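Local coordinates for protein amidohydrolase (Chromobacterium violaceum, PDB 2YB1) that hydrolyses nucleoside 3',5'-bisphosphates to nucleoside 5'-phosphates and orthophosphate, using three manganese ions in a PHP-family active site, at residues F8-A16 against W125-H136; P31-T42 against I57-S66. One frame throughout, in Å; residues are numbered along the deposited sequence.

Both contacts lie within the PHP domain and meet at its manganese cluster, their centres about 15 Å apart. Along the chain F8-A16 comes first, then P31-T42 and I57-S66 of contact 2, and W125-H136 last, so contact 1 brackets contact 2. Contact 2 joins neighbouring parallel strands 33-36 and 59-69; contact 1 ties the loop after strand 4-5, the outer neighbour of 33-36, to the start of helix 134-143. They touch through Asp38, whose two carboxylate oxygens probably accept from Ser10 and Ser13. Asp14 and His39 share one manganese, His9 and Glu64 a second, so that sheet and nucleotide-binding helix end build one catalytic pocket.

Contact 1. Residues F8-A16 against W125-H136. With MN (manganese (II) ion), chain B; MN (manganese (II) ion), chain C; AMP (adenosine monophosphate), chain E.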
loop_
_atom_site.group_PDB
_atom_site.type_symbol
_atom_site.label_atom_id
_atom_site.label_comp_id
_atom_site.label_asym_id
_atom_site.label_seq_id
_atom_site.Cartn_x
_atom_site.Cartn_y
_atom_site.Cartn_z
ATOM N N PHE A 8 -4.358 -3.501 -2.220
ATOM C CA PHE A 8 -3.790 -4.839 -1.988
ATOM C C PHE A 8 -2.478 -4.998 -2.750
ATOM O O PHE A 8 -2.137 -4.149 -3.583
ATOM C CB PHE A 8 -4.794 -5.973 -2.341
ATOM C CG PHE A 8 -5.411 -5.874 -3.726
ATOM C CD1 PHE A 8 -4.799 -6.480 -4.827
ATOM C CD2 PHE A 8 -6.641 -5.237 -3.918
ATOM C CE1 PHE A 8 -5.368 -6.393 -6.107
ATOM C CE2 PHE A 8 -7.221 -5.150 -5.192
ATOM C CZ PHE A 8 -6.583 -5.739 -6.291
ATOM N N HIS A 9 -1.785 -6.112 -2.508
ATOM C CA HIS A 9 -0.416 -6.303 -2.986
ATOM C C HIS A 9 -0.231 -7.600 -3.749
ATOM O O HIS A 9 -1.042 -8.520 -3.638
ATOM C CB HIS A 9 0.564 -6.276 -1.809
ATOM C CG HIS A 9 0.602 -4.952 -1.120
ATOM N ND1 HIS A 9 1.526 -3.981 -1.431
ATOM C CD2 HIS A 9 -0.213 -4.412 -0.183
ATOM C CE1 HIS A 9 1.294 -2.904 -0.703
ATOM N NE2 HIS A 9 0.246 -3.140 0.064
ATOM N N SER A 10 0.862 -7.667 -4.507
ATOM C CA SER A 10 1.192 -8.847 -5.289
ATOM C C SER A 10 2.676 -9.101 -5.121
ATOM O O SER A 10 3.360 -8.331 -4.433
ATOM C CB SER A 10 0.882 -8.603 -6.770
ATOM O OG SER A 10 1.849 -7.739 -7.355
ATOM N N ARG A 11 3.183 -10.159 -5.758
ATOM C CA ARG A 11 4.612 -10.474 -5.697
ATOM C C ARG A 11 5.482 -9.394 -6.339
ATOM O O ARG A 11 6.706 -9.400 -6.178
ATOM C CB ARG A 11 4.898 -11.855 -6.308
ATOM C CG ARG A 11 4.264 -13.000 -5.534
ATOM C CD ARG A 11 4.671 -14.366 -6.111
ATOM N NE ARG A 11 6.017 -14.718 -5.677
ATOM C CZ ARG A 11 6.298 -15.254 -4.489
ATOM N NH1 ARG A 11 5.312 -15.513 -3.623
ATOM N NH2 ARG A 11 7.559 -15.537 -4.162
ATOM N N THR A 12 4.857 -8.455 -7.053
ATOM C CA THR A 12 5.600 -7.299 -7.553
ATOM C C THR A 12 6.257 -6.546 -6.388
ATOM O O THR A 12 7.388 -6.065 -6.518
ATOM C CB THR A 12 4.727 -6.314 -8.370
ATOM O OG1 THR A 12 4.206 -6.978 -9.524
ATOM C CG2 THR A 12 5.568 -5.100 -8.831
ATOM N N SER A 13 5.569 -6.427 -5.250
ATOM C CA SER A 13 6.309 -5.931 -4.099
ATOM C C SER A 13 6.355 -6.903 -2.920
ATOM O O SER A 13 7.192 -7.810 -2.912
ATOM C CB SER A 13 5.736 -4.581 -3.642
ATOM O OG SER A 13 4.359 -4.667 -3.271
ATOM N N ASP A 14 5.431 -6.762 -1.972
ATOM C CA ASP A 14 5.398 -7.646 -0.800
ATOM C C ASP A 14 4.236 -8.636 -0.645
ATOM O O ASP A 14 4.085 -9.250 0.413
ATOM C CB ASP A 14 5.759 -6.921 0.504
ATOM C CG ASP A 14 4.682 -5.983 0.956
ATOM O OD1 ASP A 14 3.744 -5.747 0.174
ATOM O OD2 ASP A 14 4.786 -5.489 2.092
ATOM N N GLY A 15 3.367 -8.727 -1.647
ATOM C CA GLY A 15 2.287 -9.702 -1.600
ATOM C C GLY A 15 2.801 -11.102 -1.925
ATOM O O GLY A 15 3.822 -11.251 -2.605
ATOM N N ALA A 16 2.092 -12.123 -1.453
ATOM C CA ALA A 16 2.462 -13.512 -1.727
ATOM C C ALA A 16 1.941 -14.049 -3.067
ATOM O O ALA A 16 2.438 -15.058 -3.570
ATOM C CB ALA A 16 2.014 -14.414 -0.584
ATOM N N TRP A 125 11.964 -15.201 -0.265
ATOM C CA TRP A 125 10.546 -14.844 -0.307
ATOM C C TRP A 125 10.232 -13.709 -1.288
ATOM O O TRP A 125 9.082 -13.291 -1.424
ATOM C CB TRP A 125 10.067 -14.470 1.106
ATOM C CG TRP A 125 10.064 -15.647 2.012
ATOM C CD1 TRP A 125 11.095 -16.096 2.797
ATOM C CD2 TRP A 125 8.982 -16.560 2.206
ATOM N NE1 TRP A 125 10.711 -17.231 3.473
ATOM C CE2 TRP A 125 9.420 -17.537 3.130
ATOM C CE3 TRP A 125 7.687 -16.647 1.691
ATOM C CZ2 TRP A 125 8.602 -18.586 3.548
ATOM C CZ3 TRP A 125 6.875 -17.698 2.105
ATOM C CH2 TRP A 125 7.335 -18.650 3.024
ATOM N N CYS A 126 11.256 -13.212 -1.969
ATOM C CA CYS A 126 11.138 -11.975 -2.723
ATOM C C CYS A 126 11.540 -12.205 -4.178
ATOM O O CYS A 126 12.698 -12.510 -4.472
ATOM C CB CYS A 126 12.010 -10.908 -2.054
ATOM S SG CYS A 126 12.161 -9.342 -2.890
ATOM N N ASP A 127 10.578 -12.070 -5.089
ATOM C CA ASP A 127 10.831 -12.356 -6.504
ATOM C C ASP A 127 11.711 -11.283 -7.137
ATOM O O ASP A 127 12.570 -11.575 -7.977
ATOM C CB ASP A 127 9.522 -12.451 -7.281
ATOM C CG ASP A 127 8.778 -13.754 -7.040
ATOM O OD1 ASP A 127 9.285 -14.638 -6.313
ATOM O OD2 ASP A 127 7.673 -13.886 -7.598
ATOM N N ASN A 128 11.477 -10.037 -6.732
ATOM C CA ASN A 128 12.211 -8.904 -7.271
ATOM C C ASN A 128 13.086 -8.270 -6.195
ATOM O O ASN A 128 12.580 -7.539 -5.340
ATOM C CB ASN A 128 11.200 -7.889 -7.816
ATOM C CG ASN A 128 10.160 -8.545 -8.729
ATOM O OD1 ASN A 128 10.460 -8.885 -9.875
ATOM N ND2 ASN A 128 8.940 -8.747 -8.213
ATOM N N PRO A 129 14.407 -8.526 -6.253
ATOM C CA PRO A 129 15.393 -8.085 -5.255
ATOM C C PRO A 129 15.308 -6.599 -4.900
ATOM O O PRO A 129 15.479 -6.238 -3.724
ATOM C CB PRO A 129 16.729 -8.409 -5.930
ATOM C CG PRO A 129 16.416 -9.615 -6.769
ATOM C CD PRO A 129 15.020 -9.389 -7.284
ATOM N N GLU A 130 15.020 -5.755 -5.888
ATOM C CA GLU A 130 14.947 -4.312 -5.665
ATOM C C GLU A 130 13.769 -3.907 -4.771
ATOM O O GLU A 130 13.758 -2.811 -4.208
ATOM C CB GLU A 130 14.844 -3.579 -7.002
ATOM C CG GLU A 130 15.952 -3.934 -7.988
ATOM C CD GLU A 130 17.208 -3.088 -7.811
ATOM O OE1 GLU A 130 17.288 -2.327 -6.815
ATOM O OE2 GLU A 130 18.113 -3.181 -8.676
ATOM N N MET A 131 12.776 -4.785 -4.663
ATOM C CA MET A 131 11.580 -4.524 -3.846
ATOM C C MET A 131 11.666 -5.122 -2.442
ATOM O O MET A 131 10.685 -5.111 -1.694
ATOM C CB MET A 131 10.310 -5.009 -4.545
ATOM C CG MET A 131 9.957 -4.219 -5.800
ATOM S SD MET A 131 10.042 -2.438 -5.554
ATOM C CE MET A 131 9.295 -2.142 -3.956
ATOM N N ILE A 132 12.832 -5.661 -2.105
ATOM C CA ILE A 132 13.036 -6.352 -0.830
ATOM C C ILE A 132 12.530 -5.508 0.360
ATOM O O ILE A 132 12.846 -4.323 0.482
ATOM C CB ILE A 132 14.536 -6.758 -0.647
ATOM C CG1 ILE A 132 14.749 -7.544 0.651
ATOM C CG2 ILE A 132 15.460 -5.530 -0.707
ATOM C CD1 ILE A 132 14.184 -8.967 0.646
ATOM N N SER A 133 11.767 -6.141 1.245
ATOM C CA SER A 133 10.949 -5.421 2.229
ATOM C C SER A 133 11.040 -6.068 3.610
ATOM O O SER A 133 11.338 -7.249 3.706
ATOM C CB SER A 133 9.500 -5.454 1.733
ATOM O OG SER A 133 8.557 -5.275 2.760
ATOM N N ARG A 134 10.773 -5.298 4.668
ATOM C CA ARG A 134 10.638 -5.858 6.015
ATOM C C ARG A 134 9.645 -7.017 6.023
ATOM O O ARG A 134 9.746 -7.910 6.859
ATOM C CB ARG A 134 10.173 -4.799 7.026
ATOM C CG ARG A 134 11.234 -3.740 7.351
ATOM C CD ARG A 134 10.798 -2.818 8.489
ATOM N NE ARG A 134 9.796 -1.845 8.052
ATOM C CZ ARG A 134 8.929 -1.246 8.860
ATOM N NH1 ARG A 134 8.931 -1.523 10.161
ATOM N NH2 ARG A 134 8.056 -0.365 8.370
ATOM N N THR A 135 8.670 -6.984 5.110
ATOM C CA THR A 135 7.663 -8.050 5.026
ATOM C C THR A 135 8.318 -9.386 4.717
ATOM O O THR A 135 7.982 -10.404 5.316
ATOM C CB THR A 135 6.602 -7.749 3.950
ATOM O OG1 THR A 135 5.949 -6.511 4.257
ATOM C CG2 THR A 135 5.555 -8.873 3.879
ATOM N N HIS A 136 9.261 -9.376 3.773
ATOM C CA HIS A 136 9.983 -10.590 3.416
ATOM C C HIS A 136 10.845 -11.101 4.574
ATOM O O HIS A 136 10.932 -12.316 4.796
ATOM C CB HIS A 136 10.837 -10.360 2.174
ATOM C CG HIS A 136 10.063 -9.864 0.994
ATOM N ND1 HIS A 136 10.309 -8.641 0.403
ATOM C CD2 HIS A 136 9.037 -10.415 0.305
ATOM C CE1 HIS A 136 9.481 -8.473 -0.614
ATOM N NE2 HIS A 136 8.703 -9.537 -0.699
HETATM MN MN MN B . 3.144 -4.141 2.528
HETATM MN MN MN C . -0.352 -1.730 1.582
HETATM P P AMP E . 9.483 -1.642 4.230
HETATM O O1P AMP E . 9.777 -0.812 5.462
HETATM O O2P AMP E . 8.785 -0.751 3.225
HETATM O O3P AMP E . 10.729 -2.370 3.791
HETATM O "O5'" AMP E . 8.438 -2.693 4.816
HETATM C "C5'" AMP E . 7.174 -2.265 5.295
HETATM C "C4'" AMP E . 6.138 -3.351 5.177
HETATM O "O4'" AMP E . 6.275 -4.268 6.286
HETATM C "C3'" AMP E . 4.690 -2.889 5.253
HETATM O "O3'" AMP E . 4.203 -2.417 4.006
HETATM C "C2'" AMP E . 3.952 -4.123 5.766
HETATM O "O2'" AMP E . 3.657 -5.009 4.694
HETATM C "C1'" AMP E . 5.007 -4.778 6.659
HETATM N N9 AMP E . 4.783 -4.473 8.083
HETATM C C8 AMP E . 5.217 -3.382 8.749
HETATM N N7 AMP E . 4.809 -3.426 10.049
HETATM C C5 AMP E . 4.092 -4.555 10.218
HETATM C C6 AMP E . 3.377 -5.220 11.333
HETATM N N6 AMP E . 3.337 -4.662 12.565
HETATM N N1 AMP E . 2.767 -6.403 11.074
HETATM C C2 AMP E . 2.790 -6.974 9.852
HETATM N N3 AMP E . 3.418 -6.426 8.794
HETATM C C4 AMP E . 4.076 -5.243 8.918
HETATM O O HOH W 1 9.460 -8.709 -4.952
HETATM O O HOH W 2 7.843 -11.608 -4.324
HETATM O O HOH W 3 6.626 -11.093 -1.963
#
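Arg11 grips Asp127 side-on, near the start of W125-H136: NE lies 2.7 Å from OD2 of Asp127 and NH2 2.9 Å from OD1, a two-pronged salt bridge. Both acceptors lie close to the guanidinium plane, yet the carboxylate is turned 51° from it and is met from above its own plane. A bend at chi3 (78°) in Arg11 brings the group round, and its NH1 bonds back to Ala16 O. Water joins the backbones here, one molecule linking Arg11 O to Asp127 N, while another accepts from Asn128 N and can donate to Arg11 O among other acceptors. The amide ND2 of Asn128 stands 3.1 Å from Arg11 O. Met131 lays CG against the carbonyl of Thr12, 3.2 Å from its O, and CB over the CA of Ser13. Ser133 caps the helix that follows: its OG accepts from Thr135 N, while the weak return bond from Ser133 N to His136 ND1 completes a capping box. Arg134 clamps the AMP phosphate with its backbone N and with NE, which is 2.8 Å from O1P of AMP. Thr135 crosses Asp14 at about a right angle and sets OG1 2.7 Å from OD2 of Asp14, the oxygen that binds manganese at 2.2 Å; AMP O2' and O3' bind the same ion. The single hydroxyl proton of Thr135 can also reach the ribose O4'. His136 directs NE2 edge-on at Ser13 O in a weak bond, its ring face lying on CB of Cys126. The contact thus fastens the metal-binding loop between strand 4-5 and helix 19-27 to the N-terminus of helix 134-143, with helix 99-112 packed against Met131, Ile132 and Arg134.

Contact 2. Residues P31-T42 against I57-S66; sequences PALLALTDHDCT and IPFLNGVEVS. With MN (manganese (II) ion), chain B; MN (manganese (II) ion), chain C; MN (manganese (II) ion), chain D.
Asp40 holds Ser66 with both carboxylate oxygens: OD2 accepts from Ser66 OG at 2.5 Å and OD1 from Ser66 N at 2.8 Å, each through its syn lone pair. This fork closes the metal-bearing end of a beta-alpha-beta unit, strand 33-36, helix 45-54 and strand 59-69. Beside it Glu64 N donates to Asp38 O and Asp40 N to Glu64 O, clasping the type II turn Asp38-Cys41. His39 and Glu64 lie alongside each other, ring and carboxylate planes only 10° apart. Glu64, extended with CG anti to its N (chi1 -177°), bridges two manganese ions, through OE1 at 2.3 Å and OE2 at 2.1 Å; His39 NE2 binds the third. Water joins His39 ND1 to Glu64 O and Ser66 OG, helping to fix the imidazole's rotation. Farther back the strands run parallel, 19° apart, with Leu34 N bonded to Pro58 O and Leu60 N to Leu34 O. Leu34 packs on Ile57 beneath helix 19-27, while Leu33 meets Leu60 on the other sheet face. The Phe59 ring reaches obliquely along the backbone of Leu34 to Leu36, its CE1 3.7 Å from Leu36 N, a buried donor with no partner in the model.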
loop_
_atom_site.group_PDB
_atom_site.type_symbol
_atom_site.label_atom_id
_atom_site.label_comp_id
_atom_site.label_asym_id
_atom_site.label_seq_id
_atom_site.Cartn_x
_atom_site.Cartn_y
_atom_site.Cartn_z
ATOM N N PRO A 31 -16.320 -8.869 -7.067
ATOM C CA PRO A 31 -16.085 -7.444 -6.799
ATOM C C PRO A 31 -16.566 -6.560 -7.948
ATOM O O PRO A 31 -16.542 -7.005 -9.098
ATOM C CB PRO A 31 -14.560 -7.360 -6.658
ATOM C CG PRO A 31 -14.055 -8.484 -7.560
ATOM C CD PRO A 31 -15.083 -9.594 -7.431
ATOM N N ALA A 32 -17.049 -5.352 -7.644
ATOM C CA ALA A 32 -17.428 -4.401 -8.695
ATOM C C ALA A 32 -16.266 -3.514 -9.149
ATOM O O ALA A 32 -16.328 -2.892 -10.205
ATOM C CB ALA A 32 -18.605 -3.524 -8.230
ATOM N N LEU A 33 -15.236 -3.401 -8.317
ATOM C CA LEU A 33 -14.058 -2.610 -8.667
ATOM C C LEU A 33 -12.846 -3.059 -7.860
ATOM O O LEU A 33 -12.965 -3.277 -6.650
ATOM C CB LEU A 33 -14.350 -1.128 -8.397
ATOM C CG LEU A 33 -13.268 -0.101 -8.713
ATOM C CD1 LEU A 33 -13.019 -0.034 -10.216
ATOM C CD2 LEU A 33 -13.680 1.281 -8.175
ATOM N N LEU A 34 -11.675 -3.112 -8.502
ATOM C CA LEU A 34 -10.414 -3.449 -7.826
ATOM C C LEU A 34 -9.298 -2.468 -8.206
ATOM O O LEU A 34 -9.307 -1.906 -9.314
ATOM C CB LEU A 34 -9.969 -4.868 -8.191
ATOM C CG LEU A 34 -10.880 -6.047 -7.826
ATOM C CD1 LEU A 34 -10.340 -7.364 -8.424
ATOM C CD2 LEU A 34 -11.052 -6.180 -6.314
ATOM N N ALA A 35 -8.352 -2.251 -7.290
ATOM C CA ALA A 35 -7.107 -1.542 -7.621
ATOM C C ALA A 35 -5.897 -2.196 -6.948
ATOM O O ALA A 35 -5.856 -2.323 -5.722
ATOM C CB ALA A 35 -7.200 -0.034 -7.263
ATOM N N LEU A 36 -4.921 -2.626 -7.757
ATOM C CA LEU A 36 -3.679 -3.193 -7.228
ATOM C C LEU A 36 -2.754 -2.041 -6.833
ATOM O O LEU A 36 -2.529 -1.123 -7.629
ATOM C CB LEU A 36 -3.003 -4.103 -8.271
ATOM C CG LEU A 36 -1.614 -4.672 -7.927
ATOM C CD1 LEU A 36 -1.660 -5.514 -6.657
ATOM C CD2 LEU A 36 -1.036 -5.481 -9.096
ATOM N N THR A 37 -2.311 -2.015 -5.579
ATOM C CA THR A 37 -1.412 -0.939 -5.176
ATOM C C THR A 37 -0.167 -1.514 -4.542
ATOM O O THR A 37 -0.038 -1.542 -3.310
ATOM C CB THR A 37 -2.156 -0.073 -4.125
ATOM O OG1 THR A 37 -2.563 -0.904 -3.031
ATOM C CG2 THR A 37 -3.421 0.504 -4.720
ATOM N N ASP A 38 0.828 -1.796 -5.372
ATOM C CA ASP A 38 2.084 -2.335 -4.874
ATOM C C ASP A 38 2.950 -1.202 -4.370
ATOM O O ASP A 38 2.803 -0.057 -4.822
ATOM C CB ASP A 38 2.798 -3.145 -5.957
ATOM C CG ASP A 38 2.291 -4.574 -6.031
ATOM O OD1 ASP A 38 2.336 -5.270 -4.995
ATOM O OD2 ASP A 38 1.837 -4.992 -7.113
ATOM N N HIS A 39 3.838 -1.515 -3.427
ATOM C CA HIS A 39 4.747 -0.519 -2.862
ATOM C C HIS A 39 5.720 0.010 -3.900
ATOM O O HIS A 39 6.434 -0.767 -4.535
ATOM C CB HIS A 39 5.580 -1.140 -1.746
ATOM C CG HIS A 39 4.788 -1.543 -0.542
ATOM N ND1 HIS A 39 4.287 -0.625 0.355
ATOM C CD2 HIS A 39 4.451 -2.765 -0.061
ATOM C CE1 HIS A 39 3.664 -1.262 1.333
ATOM N NE2 HIS A 39 3.751 -2.561 1.107
ATOM N N ASP A 40 5.728 1.327 -4.077
ATOM C CA ASP A 40 6.794 2.041 -4.786
ATOM C C ASP A 40 7.096 1.473 -6.166
ATOM O O ASP A 40 8.223 1.598 -6.678
ATOM C CB ASP A 40 8.052 2.064 -3.910
ATOM C CG ASP A 40 7.787 2.708 -2.556
ATOM O OD1 ASP A 40 6.987 3.655 -2.527
ATOM O OD2 ASP A 40 8.343 2.260 -1.530
ATOM N N CYS A 41 6.090 0.834 -6.753
ATOM C CA CYS A 41 6.273 0.100 -8.001
ATOM C C CYS A 41 4.944 -0.061 -8.740
ATOM O O CYS A 41 3.916 -0.264 -8.104
ATOM C CB CYS A 41 6.848 -1.283 -7.671
ATOM S SG CYS A 41 7.365 -2.203 -9.129
ATOM N N THR A 42 4.952 0.074 -10.065
ATOM C CA THR A 42 3.785 -0.244 -10.922
ATOM C C THR A 42 3.874 -1.539 -11.763
ATOM O O THR A 42 3.067 -1.765 -12.666
ATOM C CB THR A 42 3.328 0.983 -11.747
ATOM O OG1 THR A 42 4.434 1.510 -12.484
ATOM C CG2 THR A 42 2.821 2.075 -10.797
ATOM N N ILE A 57 -14.181 -7.560 -14.523
ATOM C CA ILE A 57 -14.090 -6.685 -13.344
ATOM C C ILE A 57 -13.430 -5.343 -13.659
ATOM O O ILE A 57 -12.262 -5.305 -14.063
ATOM C CB ILE A 57 -13.239 -7.346 -12.233
ATOM C CG1 ILE A 57 -13.781 -8.738 -11.873
ATOM C CG2 ILE A 57 -13.152 -6.434 -11.004
ATOM C CD1 ILE A 57 -12.814 -9.592 -11.032
ATOM N N PRO A 58 -14.164 -4.233 -13.458
ATOM C CA PRO A 58 -13.555 -2.903 -13.608
ATOM C C PRO A 58 -12.322 -2.750 -12.718
ATOM O O PRO A 58 -12.288 -3.277 -11.593
ATOM C CB PRO A 58 -14.667 -1.952 -13.143
ATOM C CG PRO A 58 -15.932 -2.697 -13.462
ATOM C CD PRO A 58 -15.606 -4.148 -13.149
ATOM N N PHE A 59 -11.331 -2.012 -13.217
ATOM C CA PHE A 59 -10.017 -1.970 -12.598
ATOM C C PHE A 59 -9.454 -0.557 -12.640
ATOM O O PHE A 59 -9.653 0.172 -13.616
ATOM C CB PHE A 59 -9.063 -2.950 -13.320
ATOM C CG PHE A 59 -7.683 -3.013 -12.723
ATOM C CD1 PHE A 59 -7.436 -3.790 -11.605
ATOM C CD2 PHE A 59 -6.630 -2.284 -13.277
ATOM C CE1 PHE A 59 -6.162 -3.846 -11.039
ATOM C CE2 PHE A 59 -5.353 -2.342 -12.723
ATOM C CZ PHE A 59 -5.118 -3.117 -11.604
ATOM N N LEU A 60 -8.765 -0.179 -11.564
ATOM C CA LEU A 60 -8.006 1.064 -11.505
ATOM C C LEU A 60 -6.524 0.777 -11.292
ATOM O O LEU A 60 -6.169 0.002 -10.414
ATOM C CB LEU A 60 -8.502 1.910 -10.330
ATOM C CG LEU A 60 -9.827 2.634 -10.531
ATOM C CD1 LEU A 60 -10.437 2.928 -9.184
ATOM C CD2 LEU A 60 -9.564 3.938 -11.322
ATOM N N ASN A 61 -5.662 1.397 -12.095
ATOM C CA ASN A 61 -4.228 1.421 -11.818
ATOM C C ASN A 61 -3.932 2.059 -10.460
ATOM O O ASN A 61 -4.436 3.143 -10.162
ATOM C CB ASN A 61 -3.489 2.226 -12.894
ATOM C CG ASN A 61 -3.508 1.545 -14.255
ATOM O OD1 ASN A 61 -3.609 2.211 -15.292
ATOM N ND2 ASN A 61 -3.401 0.225 -14.259
ATOM N N GLY A 62 -3.064 1.435 -9.668
ATOM C CA GLY A 62 -2.794 1.949 -8.333
ATOM C C GLY A 62 -1.344 1.776 -7.938
ATOM O O GLY A 62 -0.570 1.122 -8.639
ATOM N N VAL A 63 -0.958 2.417 -6.838
ATOM C CA VAL A 63 0.378 2.267 -6.286
ATOM C C VAL A 63 0.337 2.693 -4.813
ATOM O O VAL A 63 -0.549 3.443 -4.410
ATOM C CB VAL A 63 1.380 3.157 -7.048
ATOM C CG1 VAL A 63 1.088 4.624 -6.773
ATOM C CG2 VAL A 63 2.840 2.805 -6.678
ATOM N N GLU A 64 1.280 2.209 -4.015
ATOM C CA GLU A 64 1.423 2.688 -2.643
ATOM C C GLU A 64 2.823 3.272 -2.427
ATOM O O GLU A 64 3.825 2.544 -2.444
ATOM C CB GLU A 64 1.147 1.570 -1.627
ATOM C CG GLU A 64 1.213 2.093 -0.198
ATOM C CD GLU A 64 0.800 1.081 0.830
ATOM O OE1 GLU A 64 0.863 -0.126 0.546
ATOM O OE2 GLU A 64 0.384 1.512 1.925
ATOM N N VAL A 65 2.887 4.581 -2.195
ATOM C CA VAL A 65 4.167 5.299 -2.144
ATOM C C VAL A 65 4.661 5.537 -0.724
ATOM O O VAL A 65 3.926 6.070 0.107
ATOM C CB VAL A 65 4.059 6.678 -2.825
ATOM C CG1 VAL A 65 5.465 7.354 -2.895
ATOM C CG2 VAL A 65 3.414 6.537 -4.210
ATOM N N SER A 66 5.905 5.135 -0.465
ATOM C CA SER A 66 6.549 5.305 0.839
ATOM C C SER A 66 7.003 6.749 1.013
ATOM O O SER A 66 7.676 7.304 0.140
ATOM C CB SER A 66 7.772 4.388 0.958
ATOM O OG SER A 66 7.449 3.028 0.683
HETATM MN MN MN B . 3.144 -4.141 2.528
HETATM MN MN MN C . -0.352 -1.730 1.582
HETATM MN MN MN D . 0.939 0.804 3.839
HETATM O O HOH W 4 1.260 -0.923 -8.180
HETATM O O HOH W 5 4.775 1.968 0.059
#